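Local coordinates for phosphohistidine phosphatase SixA (Escherichia coli, PDB 1UJC), which removes the phosphate from phosphohistidine in the HPt domain of the ArcB sensor, acting within the multistep His-Asp phosphorelay, at residues His8-Ala12 with Leu23-Gly27; Glu30-Met34 with Thr130-Ala134; Ser51-Ala56 with Val105-Leu109. All blocks are in the same frame, centred on the assembly; numbering follows the deposited sequence.

Interaction 1 of 3, residues His8-Ala12 with Leu23-Gly27; sequences HGDAA and LTTNG. With WO4 (tungstate(VI)ion), chain C.
Asp10 holds Thr24 twice, once through its backbone and once through its carboxylate. The carbonyl O of Asp10 takes the bond from Thr24 N, 2.9 Å long and almost straight at 176°. The carboxylate accepts from the hydroxyl: Thr24 OG1 to Asp10 OD2 is 2.7 Å, and OD2 uses its anti lone pair. Asp10 CG lies anti to the backbone N (chi1 -173°), which carries the carboxylate across to Thr24. The same OG1 accepts from Gly27 N at 2.8 Å, so Thr24 is the N-cap of helix 25-40. One hydroxyl thus joins the loop to the first turn of the helix.

Gly27 passes close beside Asp10. Its CA sits 3.5 Å from Asp10 O in a CA-H...O contact, and a side chain at this position would run into that oxygen. Leu23 brings CD1 against the loop backbone: it lies 3.1 Å from Gly9 O and also borders Asp10 O. Thr24 CG2 packs on the backbone between Ala11 and Ala12.

His8 points the NE2 edge of its ring at the tungstate. Its NE2 binds the tungsten at 2.5 Å, in a manner consistent with the phosphohistidine intermediate of histidine phosphatases. At the other nitrogen, ND1 donates to Gly9 O at 2.7 Å with the acceptor close to the ring plane, which fixes the rotation of the ring. With an alanine here, the tungstate would probably lose its nitrogen ligand and Gly9 O its ring donor.

The loop leaves strand 2-7 and meets the start of helix 25-40. Helix 54-66 backs both segments: Thr59 accepts from Gly9 N, and Gln58 accepts from Leu23 N. The backbone of His8 is bonded to Ser107, at the end of neighbouring strand 102-107.

Interaction 2 of 3, residues Glu30-Met34 with Thr130-Ala134; sequences ESRLM and TSAIA
Met34 reaches over the backbone of Ser131 to the side chain of Ile133. Its CG lies 3.1 Å from Ser131 O, a buried carbonyl oxygen with no hydrogen-bond partner in the model. The methionine chain bends at both chi2 and chi3 (each -64°), and this turns CE onto Ile133. Met34 CE meets Ile133 CG1 at 3.8 Å, and the two side chains run past each other in opposite directions. The Met34-Ile133 pair is apolar, though the methionine also lies on the carbonyl of Ser131.

One turn earlier on the helix the surface becomes polar. Ser31 OG and Ser131 OG lie 3.0 Å apart. Ser31 OG is also bonded to Gly27 O, the carbonyl one turn back. Ser131 has a positive phi (72°), a left-handed backbone conformation in which its CB still points at the helix.

Glu30 meets Thr130 mainly through water. One water donates to Glu30 OE1 at 3.1 Å and to Thr130 O at 2.8 Å, and accepts from Thr130 OG1. A second water donates to Glu30 OE1 and to Thr130 OG1, the latter at 2.9 Å, and is bonded to Ser131 OG as well. Two waters therefore gather on one carboxylate oxygen. The other oxygen, OE2, forms a salt bridge with Lys156, so the carboxylate is held from both oxygens. This may favour its charged form. On the loop before the strand, the side chain of Thr130 comes to about 5 Å from the tungstate.

The contact lays helix 25-40 against the start of strand 133-138. That strand runs antiparallel to its neighbours, strand 2-7 and strand 144-150. Met6 from the first and Met150 from the second join Met34 in the apolar layer between helix and sheet.

Interaction 3 of 3, residues Ser51-Ala56 with Val105-Leu109; sequences SPFLRA and VISHL. With WO4 (tungstate(VI)ion), chain C.
Hydrogen bonds join Ser51 to His108 and to the strand. Ser51 OG and His108 NE2 are 2.7 Å apart, and either could be the donor. OG gets there by standing anti to the backbone N (chi1 162°). It also accepts from Phe53 N, closing an ST turn. Ser51 N donates to Ile106 O at 3.2 Å.

The flat groups meet nearly at right angles. Phe53 turns its edge to the face of the His108 ring in an offset edge-to-face pair, centroids 5.4 Å apart and planes at 76°. His108 CE1 also lies over one face of the Arg55 guanidinium.

Apolar packing is slight: Ala56 CB touches Ile106 CG2 at 4.1 Å.

Tungstate is held from both segments. Its O2 accepts from Arg55 NE at 2.6 Å, from Arg55 NH2 at 2.9 Å and from His108 ND1 at 2.8 Å. Leu109 N donates to O1. Asp18 forms a salt bridge with Arg55 NH2.

Ser51 is thus a second-shell residue that positions His108. Three donors on one oxygen would probably polarise it, consistent with a pocket built for the phosphoryl group.

How the interactions relate
Interactions 2 and 3 are buried, while interaction 1 is only partly so and lies farther from the chain's centre. Interactions 1 and 2 share helix 25-40: the first fixes its cap with direct hydrogen bonds, the second packs its next turns on the sheet with apolar side chains, a pair of serines and waters. They touch where Gly9 and Asp10 meet Thr130 and Ser131. Interactions 1 and 3 converge on the tungstate, one through a bond to tungsten, the other through hydrogen bonds to the tungstate oxygens. Their rings, His8 and His108, pack together. Interactions 2 and 3 reach the same sheet but do not touch; about 7 Å separates their nearest atoms.

Interaction 1 of 3, residues His8-Ala12 with Leu23-Gly27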
ATOM      1  N   HIS A   8      -2.136  -5.735  -2.077  1.00 12.25           N
ATOM      2  CA  HIS A   8      -1.238  -6.832  -2.396  1.00 11.31           C
ATOM      3  C   HIS A   8      -1.589  -7.379  -3.782  1.00 12.13           C
ATOM      4  O   HIS A   8      -2.702  -7.182  -4.270  1.00 11.05           O
ATOM      5  CB  HIS A   8      -1.385  -7.932  -1.348  1.00 11.78           C
ATOM      6  CG  HIS A   8      -2.699  -8.640  -1.414  1.00 12.08           C
ATOM      7  ND1 HIS A   8      -3.008  -9.531  -2.417  1.00 11.34           N
ATOM      8  CD2 HIS A   8      -3.802  -8.553  -0.633  1.00 11.33           C
ATOM      9  CE1 HIS A   8      -4.245  -9.962  -2.254  1.00 12.42           C
ATOM     10  NE2 HIS A   8      -4.749  -9.383  -1.178  1.00 10.95           N
ATOM     11  N   GLY A   9      -0.635  -8.064  -4.406  1.00 10.78           N
ATOM     12  CA  GLY A   9      -0.860  -8.616  -5.731  1.00 13.91           C
ATOM     13  C   GLY A   9      -1.697  -9.884  -5.737  1.00 13.99           C
ATOM     14  O   GLY A   9      -1.983 -10.454  -4.686  1.00 13.61           O
ATOM     15  N   ASP A  10      -2.093 -10.311  -6.933  1.00 14.52           N
ATOM     16  CA  ASP A  10      -2.894 -11.512  -7.126  1.00 15.81           C
ATOM     17  C   ASP A  10      -2.293 -12.668  -6.320  1.00 16.65           C
ATOM     18  O   ASP A  10      -1.089 -12.924  -6.386  1.00 16.22           O
ATOM     19  CB  ASP A  10      -2.931 -11.861  -8.617  1.00 17.17           C
ATOM     20  CG  ASP A  10      -3.879 -12.999  -8.930  1.00 17.01           C
ATOM     21  OD1 ASP A  10      -5.105 -12.839  -8.757  1.00 21.33           O
ATOM     22  OD2 ASP A  10      -3.394 -14.060  -9.351  1.00 19.57           O
ATOM     23  N   ALA A  11      -3.133 -13.368  -5.564  1.00 16.55           N
ATOM     24  CA  ALA A  11      -2.653 -14.457  -4.723  1.00 16.39           C
ATOM     25  C   ALA A  11      -3.388 -15.779  -4.910  1.00 17.52           C
ATOM     26  O   ALA A  11      -4.572 -15.803  -5.241  1.00 16.23           O
ATOM     27  CB  ALA A  11      -2.729 -14.035  -3.262  1.00 16.37           C
ATOM     28  N   ALA A  12      -2.674 -16.876  -4.678  1.00 17.67           N
ATOM     29  CA  ALA A  12      -3.252 -18.205  -4.801  1.00 18.42           C
ATOM     30  C   ALA A  12      -4.483 -18.295  -3.909  1.00 19.85           C
ATOM     31  O   ALA A  12      -4.486 -17.792  -2.781  1.00 19.51           O
ATOM     32  CB  ALA A  12      -2.233 -19.255  -4.398  1.00 19.89           C
ATOM     33  N   LEU A  23       1.797 -15.305  -3.222  1.00 15.38           N
ATOM     34  CA  LEU A  23       1.459 -14.519  -4.399  1.00 16.15           C
ATOM     35  C   LEU A  23       1.531 -15.439  -5.616  1.00 17.10           C
ATOM     36  O   LEU A  23       2.259 -16.424  -5.608  1.00 16.58           O
ATOM     37  CB  LEU A  23       2.463 -13.371  -4.541  1.00 17.50           C
ATOM     38  CG  LEU A  23       1.971 -11.936  -4.762  1.00 20.47           C
ATOM     39  CD1 LEU A  23       0.729 -11.648  -3.917  1.00 17.96           C
ATOM     40  CD2 LEU A  23       3.102 -10.975  -4.412  1.00 18.89           C
ATOM     41  N   THR A  24       0.754 -15.142  -6.651  1.00 18.20           N
ATOM     42  CA  THR A  24       0.804 -15.948  -7.868  1.00 18.92           C
ATOM     43  C   THR A  24       1.869 -15.323  -8.769  1.00 18.89           C
ATOM     44  O   THR A  24       2.331 -14.208  -8.521  1.00 18.64           O
ATOM     45  CB  THR A  24      -0.519 -15.907  -8.647  1.00 19.05           C
ATOM     46  OG1 THR A  24      -0.703 -14.589  -9.182  1.00 17.21           O
ATOM     47  CG2 THR A  24      -1.698 -16.262  -7.744  1.00 19.68           C
ATOM     48  N   THR A  25       2.245 -16.044  -9.819  1.00 19.17           N
ATOM     49  CA  THR A  25       3.229 -15.556 -10.770  1.00 20.02           C
ATOM     50  C   THR A  25       2.770 -14.218 -11.340  1.00 18.13           C
ATOM     51  O   THR A  25       3.550 -13.270 -11.422  1.00 18.68           O
ATOM     52  CB  THR A  25       3.412 -16.568 -11.913  1.00 20.84           C
ATOM     53  OG1 THR A  25       3.990 -17.767 -11.382  1.00 25.43           O
ATOM     54  CG2 THR A  25       4.307 -16.009 -12.995  1.00 20.76           C
ATOM     55  N   ASN A  26       1.500 -14.148 -11.727  1.00 17.98           N
ATOM     56  CA  ASN A  26       0.921 -12.925 -12.280  1.00 17.12           C
ATOM     57  C   ASN A  26       0.953 -11.837 -11.212  1.00 16.34           C
ATOM     58  O   ASN A  26       1.289 -10.689 -11.499  1.00 16.52           O
ATOM     59  CB  ASN A  26      -0.522 -13.182 -12.736  1.00 18.44           C
ATOM     60  CG  ASN A  26      -1.263 -11.905 -13.105  1.00 19.97           C
ATOM     61  OD1 ASN A  26      -0.946 -11.244 -14.102  1.00 19.16           O
ATOM     62  ND2 ASN A  26      -2.256 -11.550 -12.294  1.00 19.90           N
ATOM     63  N   GLY A  27       0.607 -12.208  -9.982  1.00 15.75           N
ATOM     64  CA  GLY A  27       0.619 -11.254  -8.888  1.00 14.10           C
ATOM     65  C   GLY A  27       2.001 -10.655  -8.724  1.00 14.47           C
ATOM     66  O   GLY A  27       2.142  -9.475  -8.397  1.00 15.49           O
TER
HETATM   67  W   WO4 C 163      -7.134  -9.527  -0.505  1.00 16.76           W
HETATM   68  O1  WO4 C 163      -7.038  -7.831  -0.844  1.00 14.52           O
HETATM   69  O2  WO4 C 163      -6.101  -9.920   0.831  1.00 18.72           O
HETATM   70  O3  WO4 C 163      -6.825 -10.468  -1.921  1.00 23.77           O
HETATM   71  O4  WO4 C 163      -8.749  -9.896  -0.007  1.00 16.35           O

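Interaction 2 of 3, residues Glu30-Met34 with Thr130-Ala134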
ATOM      1  N   GLU A  30       2.663  -8.358 -12.014  1.00 15.69           N
ATOM      2  CA  GLU A  30       1.980  -7.074 -11.928  1.00 15.89           C
ATOM      3  C   GLU A  30       2.523  -6.191 -10.821  1.00 15.46           C
ATOM      4  O   GLU A  30       2.530  -4.966 -10.949  1.00 13.72           O
ATOM      5  CB  GLU A  30       0.483  -7.271 -11.721  1.00 14.58           C
ATOM      6  CG  GLU A  30      -0.182  -8.067 -12.813  1.00 17.14           C
ATOM      7  CD  GLU A  30      -1.683  -7.970 -12.744  1.00 18.98           C
ATOM      8  OE1 GLU A  30      -2.231  -8.090 -11.625  1.00 17.25           O
ATOM      9  OE2 GLU A  30      -2.313  -7.778 -13.806  1.00 21.61           O
ATOM     10  N   SER A  31       2.971  -6.799  -9.729  1.00 14.82           N
ATOM     11  CA  SER A  31       3.517  -6.007  -8.641  1.00 14.82           C
ATOM     12  C   SER A  31       4.816  -5.340  -9.087  1.00 14.38           C
ATOM     13  O   SER A  31       5.095  -4.202  -8.708  1.00 12.92           O
ATOM     14  CB  SER A  31       3.744  -6.876  -7.403  1.00 14.59           C
ATOM     15  OG  SER A  31       2.516  -7.087  -6.724  1.00 16.61           O
ATOM     16  N   ARG A  32       5.602  -6.049  -9.897  1.00 14.33           N
ATOM     17  CA  ARG A  32       6.855  -5.500 -10.410  1.00 14.36           C
ATOM     18  C   ARG A  32       6.527  -4.411 -11.426  1.00 14.53           C
ATOM     19  O   ARG A  32       7.237  -3.409 -11.538  1.00 12.89           O
ATOM     20  CB  ARG A  32       7.705  -6.590 -11.082  1.00 15.04           C
ATOM     21  CG  ARG A  32       8.572  -7.411 -10.128  1.00 16.87           C
ATOM     22  CD  ARG A  32       9.727  -8.093 -10.879  1.00 22.45           C
ATOM     23  NE  ARG A  32      10.800  -8.511  -9.975  1.00 27.22           N
ATOM     24  CZ  ARG A  32      10.881  -9.709  -9.400  1.00 29.07           C
ATOM     25  NH1 ARG A  32       9.956 -10.623  -9.639  1.00 30.61           N
ATOM     26  NH2 ARG A  32      11.881  -9.991  -8.575  1.00 27.71           N
ATOM     27  N   LEU A  33       5.437  -4.619 -12.158  1.00 15.31           N
ATOM     28  CA  LEU A  33       4.985  -3.669 -13.169  1.00 15.79           C
ATOM     29  C   LEU A  33       4.680  -2.319 -12.515  1.00 15.56           C
ATOM     30  O   LEU A  33       5.130  -1.270 -12.987  1.00 13.38           O
ATOM     31  CB  LEU A  33       3.730  -4.215 -13.857  1.00 18.17           C
ATOM     32  CG  LEU A  33       3.230  -3.533 -15.132  1.00 22.95           C
ATOM     33  CD1 LEU A  33       4.339  -3.520 -16.180  1.00 24.67           C
ATOM     34  CD2 LEU A  33       2.014  -4.291 -15.666  1.00 23.32           C
ATOM     35  N   MET A  34       3.915  -2.354 -11.427  1.00 14.75           N
ATOM     36  CA  MET A  34       3.554  -1.138 -10.701  1.00 14.80           C
ATOM     37  C   MET A  34       4.784  -0.510 -10.043  1.00 14.66           C
ATOM     38  O   MET A  34       4.903   0.715  -9.969  1.00 15.29           O
ATOM     39  CB  MET A  34       2.509  -1.452  -9.632  1.00 14.44           C
ATOM     40  CG  MET A  34       1.147  -1.862 -10.177  1.00 15.80           C
ATOM     41  SD  MET A  34       0.331  -0.541 -11.102  1.00 17.22           S
ATOM     42  CE  MET A  34       0.100   0.656  -9.821  1.00 13.29           C
ATOM     43  N   THR A 130      -5.923  -5.738  -7.687  1.00 13.59           N
ATOM     44  CA  THR A 130      -4.648  -6.167  -7.111  1.00 14.01           C
ATOM     45  C   THR A 130      -3.463  -5.362  -7.654  1.00 13.92           C
ATOM     46  O   THR A 130      -3.402  -5.051  -8.843  1.00 13.81           O
ATOM     47  CB  THR A 130      -4.394  -7.684  -7.335  1.00 13.77           C
ATOM     48  OG1 THR A 130      -4.546  -8.003  -8.723  1.00 16.08           O
ATOM     49  CG2 THR A 130      -5.367  -8.518  -6.513  1.00 12.66           C
ATOM     50  N   SER A 131      -2.534  -5.021  -6.763  1.00 12.55           N
ATOM     51  CA  SER A 131      -1.341  -4.244  -7.105  1.00 12.37           C
ATOM     52  C   SER A 131      -1.625  -2.773  -7.412  1.00 11.73           C
ATOM     53  O   SER A 131      -0.698  -2.007  -7.658  1.00 12.91           O
ATOM     54  CB  SER A 131      -0.604  -4.870  -8.295  1.00 12.86           C
ATOM     55  OG  SER A 131      -0.030  -6.121  -7.956  1.00 14.78           O
ATOM     56  N   ALA A 132      -2.897  -2.381  -7.397  1.00 10.91           N
ATOM     57  CA  ALA A 132      -3.272  -0.993  -7.670  1.00 11.69           C
ATOM     58  C   ALA A 132      -2.741  -0.079  -6.568  1.00 10.76           C
ATOM     59  O   ALA A 132      -2.629  -0.489  -5.416  1.00 11.83           O
ATOM     60  CB  ALA A 132      -4.789  -0.867  -7.768  1.00  9.86           C
ATOM     61  N   ILE A 133      -2.430   1.163  -6.920  1.00 11.34           N
ATOM     62  CA  ILE A 133      -1.895   2.106  -5.947  1.00 12.48           C
ATOM     63  C   ILE A 133      -2.652   3.426  -5.890  1.00 13.81           C
ATOM     64  O   ILE A 133      -2.946   4.036  -6.918  1.00 14.33           O
ATOM     65  CB  ILE A 133      -0.414   2.425  -6.242  1.00 11.44           C
ATOM     66  CG1 ILE A 133       0.436   1.164  -6.079  1.00 14.40           C
ATOM     67  CG2 ILE A 133       0.089   3.515  -5.302  1.00 14.65           C
ATOM     68  CD1 ILE A 133       1.892   1.363  -6.449  1.00 12.61           C
ATOM     69  N   ALA A 134      -2.955   3.864  -4.675  1.00 13.53           N
ATOM     70  CA  ALA A 134      -3.650   5.126  -4.477  1.00 12.65           C
ATOM     71  C   ALA A 134      -2.659   6.121  -3.895  1.00 12.45           C
ATOM     72  O   ALA A 134      -1.895   5.790  -2.986  1.00 12.55           O
ATOM     73  CB  ALA A 134      -4.822   4.938  -3.531  1.00 12.62           C
TER
HETATM   74  O   HOH W   1      -4.604  -6.095 -11.111  1.00 15.90           O
HETATM   75  O   HOH W   2      -1.696  -8.290  -9.182  1.00 19.37           O

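Interaction 3 of 3, residues Ser51-Ala56 with Val105-Leu109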
ATOM      1  N   SER A  51       1.411  -5.278   5.790  1.00 11.89           N
ATOM      2  CA  SER A  51       0.585  -6.218   6.529  1.00 11.41           C
ATOM      3  C   SER A  51       1.430  -7.445   6.856  1.00 11.30           C
ATOM      4  O   SER A  51       2.344  -7.791   6.113  1.00 10.33           O
ATOM      5  CB  SER A  51      -0.611  -6.645   5.680  1.00 11.91           C
ATOM      6  OG  SER A  51      -1.179  -7.840   6.182  1.00 14.54           O
ATOM      7  N   PRO A  52       1.133  -8.115   7.981  1.00 10.89           N
ATOM      8  CA  PRO A  52       1.854  -9.314   8.429  1.00 11.97           C
ATOM      9  C   PRO A  52       1.572 -10.536   7.552  1.00 11.52           C
ATOM     10  O   PRO A  52       2.281 -11.536   7.628  1.00 11.18           O
ATOM     11  CB  PRO A  52       1.333  -9.522   9.852  1.00 10.63           C
ATOM     12  CG  PRO A  52       0.907  -8.152  10.275  1.00 15.97           C
ATOM     13  CD  PRO A  52       0.225  -7.637   9.034  1.00 12.83           C
ATOM     14  N   PHE A  53       0.529 -10.456   6.728  1.00 11.02           N
ATOM     15  CA  PHE A  53       0.163 -11.572   5.861  1.00 11.43           C
ATOM     16  C   PHE A  53       1.131 -11.769   4.700  1.00 12.41           C
ATOM     17  O   PHE A  53       1.547 -10.808   4.043  1.00 13.49           O
ATOM     18  CB  PHE A  53      -1.262 -11.392   5.331  1.00 10.90           C
ATOM     19  CG  PHE A  53      -2.333 -11.577   6.378  1.00 12.04           C
ATOM     20  CD1 PHE A  53      -1.998 -11.866   7.702  1.00 12.02           C
ATOM     21  CD2 PHE A  53      -3.676 -11.455   6.044  1.00 11.88           C
ATOM     22  CE1 PHE A  53      -2.987 -12.025   8.674  1.00 13.46           C
ATOM     23  CE2 PHE A  53      -4.669 -11.614   7.008  1.00 13.37           C
ATOM     24  CZ  PHE A  53      -4.327 -11.898   8.322  1.00 10.74           C
ATOM     25  N   LEU A  54       1.470 -13.030   4.450  1.00 12.51           N
ATOM     26  CA  LEU A  54       2.414 -13.397   3.404  1.00 12.67           C
ATOM     27  C   LEU A  54       2.219 -12.722   2.052  1.00 12.23           C
ATOM     28  O   LEU A  54       3.197 -12.310   1.425  1.00 10.40           O
ATOM     29  CB  LEU A  54       2.439 -14.922   3.222  1.00 14.12           C
ATOM     30  CG  LEU A  54       3.089 -15.719   4.364  1.00 15.20           C
ATOM     31  CD1 LEU A  54       3.232 -17.178   3.974  1.00 16.08           C
ATOM     32  CD2 LEU A  54       4.452 -15.139   4.670  1.00 17.79           C
ATOM     33  N   ARG A  55       0.978 -12.594   1.594  1.00 11.45           N
ATOM     34  CA  ARG A  55       0.751 -11.961   0.298  1.00 12.20           C
ATOM     35  C   ARG A  55       1.171 -10.493   0.280  1.00 11.31           C
ATOM     36  O   ARG A  55       1.602  -9.978  -0.752  1.00 13.67           O
ATOM     37  CB  ARG A  55      -0.712 -12.121  -0.139  1.00 10.50           C
ATOM     38  CG  ARG A  55      -1.772 -11.701   0.861  1.00 11.85           C
ATOM     39  CD  ARG A  55      -3.128 -12.176   0.356  1.00 13.30           C
ATOM     40  NE  ARG A  55      -4.271 -11.776   1.178  1.00 13.76           N
ATOM     41  CZ  ARG A  55      -4.646 -12.362   2.315  1.00 15.44           C
ATOM     42  NH1 ARG A  55      -3.969 -13.393   2.805  1.00 11.97           N
ATOM     43  NH2 ARG A  55      -5.729 -11.931   2.948  1.00 14.41           N
ATOM     44  N   ALA A  56       1.067  -9.821   1.421  1.00 10.40           N
ATOM     45  CA  ALA A  56       1.462  -8.419   1.497  1.00  7.99           C
ATOM     46  C   ALA A  56       2.991  -8.323   1.484  1.00 10.28           C
ATOM     47  O   ALA A  56       3.576  -7.581   0.694  1.00  8.76           O
ATOM     48  CB  ALA A  56       0.900  -7.779   2.765  1.00  7.38           C
ATOM     49  N   VAL A 105       2.366   1.975   1.659  1.00 11.21           N
ATOM     50  CA  VAL A 105       1.564   1.082   2.500  1.00 12.23           C
ATOM     51  C   VAL A 105       1.006  -0.067   1.665  1.00 12.24           C
ATOM     52  O   VAL A 105       0.262   0.157   0.713  1.00 14.65           O
ATOM     53  CB  VAL A 105       0.369   1.840   3.137  1.00 11.96           C
ATOM     54  CG1 VAL A 105      -0.419   0.905   4.055  1.00 10.29           C
ATOM     55  CG2 VAL A 105       0.868   3.052   3.905  1.00 10.81           C
ATOM     56  N   ILE A 106       1.368  -1.296   2.019  1.00 14.41           N
ATOM     57  CA  ILE A 106       0.896  -2.468   1.290  1.00 13.04           C
ATOM     58  C   ILE A 106      -0.084  -3.207   2.187  1.00 13.15           C
ATOM     59  O   ILE A 106       0.277  -3.644   3.281  1.00 14.14           O
ATOM     60  CB  ILE A 106       2.072  -3.387   0.901  1.00 11.72           C
ATOM     61  CG1 ILE A 106       3.009  -2.648  -0.057  1.00 12.52           C
ATOM     62  CG2 ILE A 106       1.552  -4.646   0.242  1.00 10.72           C
ATOM     63  CD1 ILE A 106       4.230  -3.453  -0.475  1.00 12.31           C
ATOM     64  N   SER A 107      -1.322  -3.352   1.721  1.00 13.54           N
ATOM     65  CA  SER A 107      -2.352  -3.991   2.528  1.00 12.63           C
ATOM     66  C   SER A 107      -3.361  -4.833   1.751  1.00 13.42           C
ATOM     67  O   SER A 107      -3.030  -5.442   0.734  1.00 12.62           O
ATOM     68  CB  SER A 107      -3.085  -2.916   3.334  1.00 13.50           C
ATOM     69  OG  SER A 107      -3.931  -3.478   4.318  1.00 14.32           O
ATOM     70  N   HIS A 108      -4.598  -4.864   2.245  1.00 12.38           N
ATOM     71  CA  HIS A 108      -5.647  -5.655   1.618  1.00 12.55           C
ATOM     72  C   HIS A 108      -6.992  -4.949   1.605  1.00 12.42           C
ATOM     73  O   HIS A 108      -7.169  -3.886   2.210  1.00 11.42           O
ATOM     74  CB  HIS A 108      -5.873  -6.973   2.371  1.00 13.90           C
ATOM     75  CG  HIS A 108      -4.636  -7.589   2.945  1.00 12.39           C
ATOM     76  ND1 HIS A 108      -4.222  -8.862   2.613  1.00 12.56           N
ATOM     77  CD2 HIS A 108      -3.756  -7.137   3.868  1.00 13.67           C
ATOM     78  CE1 HIS A 108      -3.141  -9.165   3.308  1.00 13.57           C
ATOM     79  NE2 HIS A 108      -2.837  -8.136   4.078  1.00 10.59           N
ATOM     80  N   LEU A 109      -7.935  -5.561   0.893  1.00 13.59           N
ATOM     81  CA  LEU A 109      -9.304  -5.071   0.859  1.00 14.36           C
ATOM     82  C   LEU A 109      -9.801  -5.661   2.175  1.00 14.48           C
ATOM     83  O   LEU A 109      -9.333  -6.718   2.592  1.00 14.22           O
ATOM     84  CB  LEU A 109     -10.107  -5.709  -0.276  1.00 14.98           C
ATOM     85  CG  LEU A 109      -9.771  -5.493  -1.751  1.00 14.33           C
ATOM     86  CD1 LEU A 109     -10.678  -6.391  -2.585  1.00 15.27           C
ATOM     87  CD2 LEU A 109      -9.960  -4.041  -2.127  1.00 13.78           C
TER
HETATM   88  W   WO4 C 163      -7.134  -9.527  -0.505  1.00 16.76           W
HETATM   89  O1  WO4 C 163      -7.038  -7.831  -0.844  1.00 14.52           O
HETATM   90  O2  WO4 C 163      -6.101  -9.920   0.831  1.00 18.72           O
HETATM   91  O3  WO4 C 163      -6.825 -10.468  -1.921  1.00 23.77           O
HETATM   92  O4  WO4 C 163      -8.749  -9.896  -0.007  1.00 16.35           O